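Local coordinates for protein endoglucanase (Bacillus akibai, PDB 1UWW) that hydrolyses internal beta-1,4-glucosidic linkages of cellulose and related beta-glucans, this piece being its family 28 carbohydrate-binding module, specific for non-crystalline cellulose, at residues E15-S20 with T26-D31. Residues are numbered along the deposited sequence; the frame is centred on the assembly and turned at random.
Sequences EAVLPS and TRQGWD
Trp30 meets Ser20 at the edge of the beta-sandwich of this family 28 carbohydrate-binding module, where the loop 15-20 folds against a type I' turn, Arg27 to Trp30, leading into the outermost strand 30-32. The indole NE1 gives a nearly straight bond to Ser20 OG (2.9 Å, 173°), with the oxygen lying in the ring plane. Serine suits the place because its short hydroxyl both accepts from the indole and donates to Val17 O at 2.7 Å, closing the bend that holds the cis peptide between Leu18 and Pro19. Next to it, the Gln28 side chain, its CG beside the backbone N (chi1 -61°) and extended from there, reaches across to 15-20: NE2 lies against Val17 CB at 3.7 Å, while OE1 takes the backbone N-H groups of Val21 and Phe22. Gln28 O receives a CA-H...O contact from Ala16 CA (3.3 Å) and a weak hydrogen bond from Val17 N. At Gly29 (phi 89°) a CB would press on the preceding carbonyl O and run into Ala16 CA, which lies 3.9 Å from Gly29 CA. Further out, Phe22 and Phe76 pack on the Trp30 ring, and Thr26 OG1 accepts from Gln28 N, an ST turn. A water donates to Thr26 OG1 and accepts from Glu15 N, 3.0 Å from its oxygen.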
loop_
_atom_site.group_PDB
_atom_site.type_symbol
_atom_site.label_atom_id
_atom_site.label_comp_id
_atom_site.label_asym_id
_atom_site.label_seq_id
_atom_site.Cartn_x
_atom_site.Cartn_y
_atom_site.Cartn_z
ATOM N N GLU A 15 -3.115 30.218 2.013
ATOM C CA GLU A 15 -3.303 29.755 3.379
ATOM C C GLU A 15 -3.937 28.382 3.358
ATOM O O GLU A 15 -4.745 28.084 2.475
ATOM C CB GLU A 15 -4.205 30.731 4.131
ATOM C CG GLU A 15 -3.640 32.147 4.216
ATOM C CD GLU A 15 -2.465 32.286 5.177
ATOM O OE1 GLU A 15 -2.324 31.473 6.123
ATOM O OE2 GLU A 15 -1.674 33.237 4.992
ATOM N N ALA A 16 -3.591 27.556 4.340
ATOM C CA ALA A 16 -4.091 26.195 4.421
ATOM C C ALA A 16 -5.577 26.197 4.698
ATOM O O ALA A 16 -6.032 26.739 5.711
ATOM C CB ALA A 16 -3.341 25.409 5.491
ATOM N N VAL A 17 -6.322 25.620 3.760
ATOM C CA VAL A 17 -7.787 25.544 3.808
ATOM C C VAL A 17 -8.182 24.112 3.461
ATOM O O VAL A 17 -7.730 23.587 2.468
ATOM C CB VAL A 17 -8.439 26.539 2.786
ATOM C CG1 VAL A 17 -9.948 26.391 2.724
ATOM C CG2 VAL A 17 -8.083 27.988 3.130
ATOM N N LEU A 18 -9.023 23.511 4.267
ATOM C CA LEU A 18 -9.513 22.170 4.041
ATOM C C LEU A 18 -11.024 22.192 4.324
ATOM O O LEU A 18 -11.397 22.693 5.420
ATOM C CB LEU A 18 -8.702 21.240 4.952
ATOM C CG LEU A 18 -8.804 19.760 4.656
ATOM C CD1 LEU A 18 -8.044 19.379 3.410
ATOM C CD2 LEU A 18 -8.359 18.981 5.862
ATOM N N PRO A 19 -11.925 21.737 3.429
ATOM C CA PRO A 19 -11.626 21.187 2.082
ATOM C C PRO A 19 -10.888 22.128 1.132
ATOM O O PRO A 19 -11.137 23.342 1.072
ATOM C CB PRO A 19 -13.011 20.852 1.525
ATOM C CG PRO A 19 -13.850 20.593 2.782
ATOM C CD PRO A 19 -13.361 21.612 3.746
ATOM N N SER A 20 -9.973 21.553 0.355
ATOM C CA SER A 20 -9.152 22.303 -0.589
ATOM C C SER A 20 -9.776 22.205 -1.989
ATOM O O SER A 20 -9.844 21.132 -2.576
ATOM C CB SER A 20 -7.705 21.768 -0.600
ATOM O OG SER A 20 -7.160 21.619 0.709
ATOM N N THR A 26 -4.808 30.142 -5.590
ATOM C CA THR A 26 -3.698 29.657 -4.773
ATOM C C THR A 26 -3.747 28.149 -4.552
ATOM O O THR A 26 -4.749 27.495 -4.801
ATOM C CB THR A 26 -3.672 30.292 -3.369
ATOM O OG1 THR A 26 -4.621 29.655 -2.500
ATOM C CG2 THR A 26 -4.047 31.792 -3.366
ATOM N N ARG A 27 -2.639 27.641 -4.018
ATOM C CA ARG A 27 -2.468 26.238 -3.645
ATOM C C ARG A 27 -3.103 25.901 -2.298
ATOM O O ARG A 27 -2.991 24.771 -1.848
ATOM C CB ARG A 27 -0.994 25.877 -3.629
ATOM C CG ARG A 27 -0.308 26.034 -4.963
ATOM C CD ARG A 27 1.148 25.639 -4.906
ATOM N NE ARG A 27 2.022 26.711 -4.436
ATOM C CZ ARG A 27 3.037 26.587 -3.617
ATOM N NH1 ARG A 27 3.303 25.456 -2.986
ATOM N NH2 ARG A 27 3.784 27.661 -3.370
ATOM N N GLN A 28 -3.763 26.860 -1.659
ATOM C CA GLN A 28 -4.441 26.640 -0.380
ATOM C C GLN A 28 -3.594 25.853 0.635
ATOM O O GLN A 28 -4.074 24.963 1.335
ATOM C CB GLN A 28 -5.828 26.038 -0.566
ATOM C CG GLN A 28 -6.746 26.957 -1.390
ATOM C CD GLN A 28 -8.199 26.606 -1.270
ATOM O OE1 GLN A 28 -8.627 25.524 -1.663
ATOM N NE2 GLN A 28 -8.985 27.520 -0.701
ATOM N N GLY A 29 -2.324 26.210 0.723
ATOM C CA GLY A 29 -1.415 25.645 1.702
ATOM C C GLY A 29 -0.672 24.384 1.303
ATOM O O GLY A 29 0.134 23.884 2.094
ATOM N N TRP A 30 -0.955 23.845 0.122
ATOM C CA TRP A 30 -0.286 22.631 -0.374
ATOM C C TRP A 30 1.078 22.953 -0.964
ATOM O O TRP A 30 1.235 23.937 -1.695
ATOM C CB TRP A 30 -1.174 21.944 -1.415
ATOM C CG TRP A 30 -2.371 21.305 -0.802
ATOM C CD1 TRP A 30 -3.583 21.874 -0.532
ATOM C CD2 TRP A 30 -2.444 19.962 -0.327
ATOM N NE1 TRP A 30 -4.405 20.955 0.064
ATOM C CE2 TRP A 30 -3.723 19.780 0.229
ATOM C CE3 TRP A 30 -1.534 18.901 -0.271
ATOM C CZ2 TRP A 30 -4.126 18.573 0.798
ATOM C CZ3 TRP A 30 -1.928 17.706 0.290
ATOM C CH2 TRP A 30 -3.224 17.548 0.818
ATOM N N ASP A 31 2.041 22.089 -0.710
ATOM C CA ASP A 31 3.405 22.271 -1.174
ATOM C C ASP A 31 4.058 20.906 -1.313
ATOM O O ASP A 31 3.453 19.876 -0.990
ATOM C CB ASP A 31 4.170 23.104 -0.152
ATOM C CG ASP A 31 5.284 23.918 -0.746
ATOM O OD1 ASP A 31 5.676 23.705 -1.910
ATOM O OD2 ASP A 31 5.813 24.859 -0.085
HETATM O O HOH W 1 -5.564 30.580 0.305
#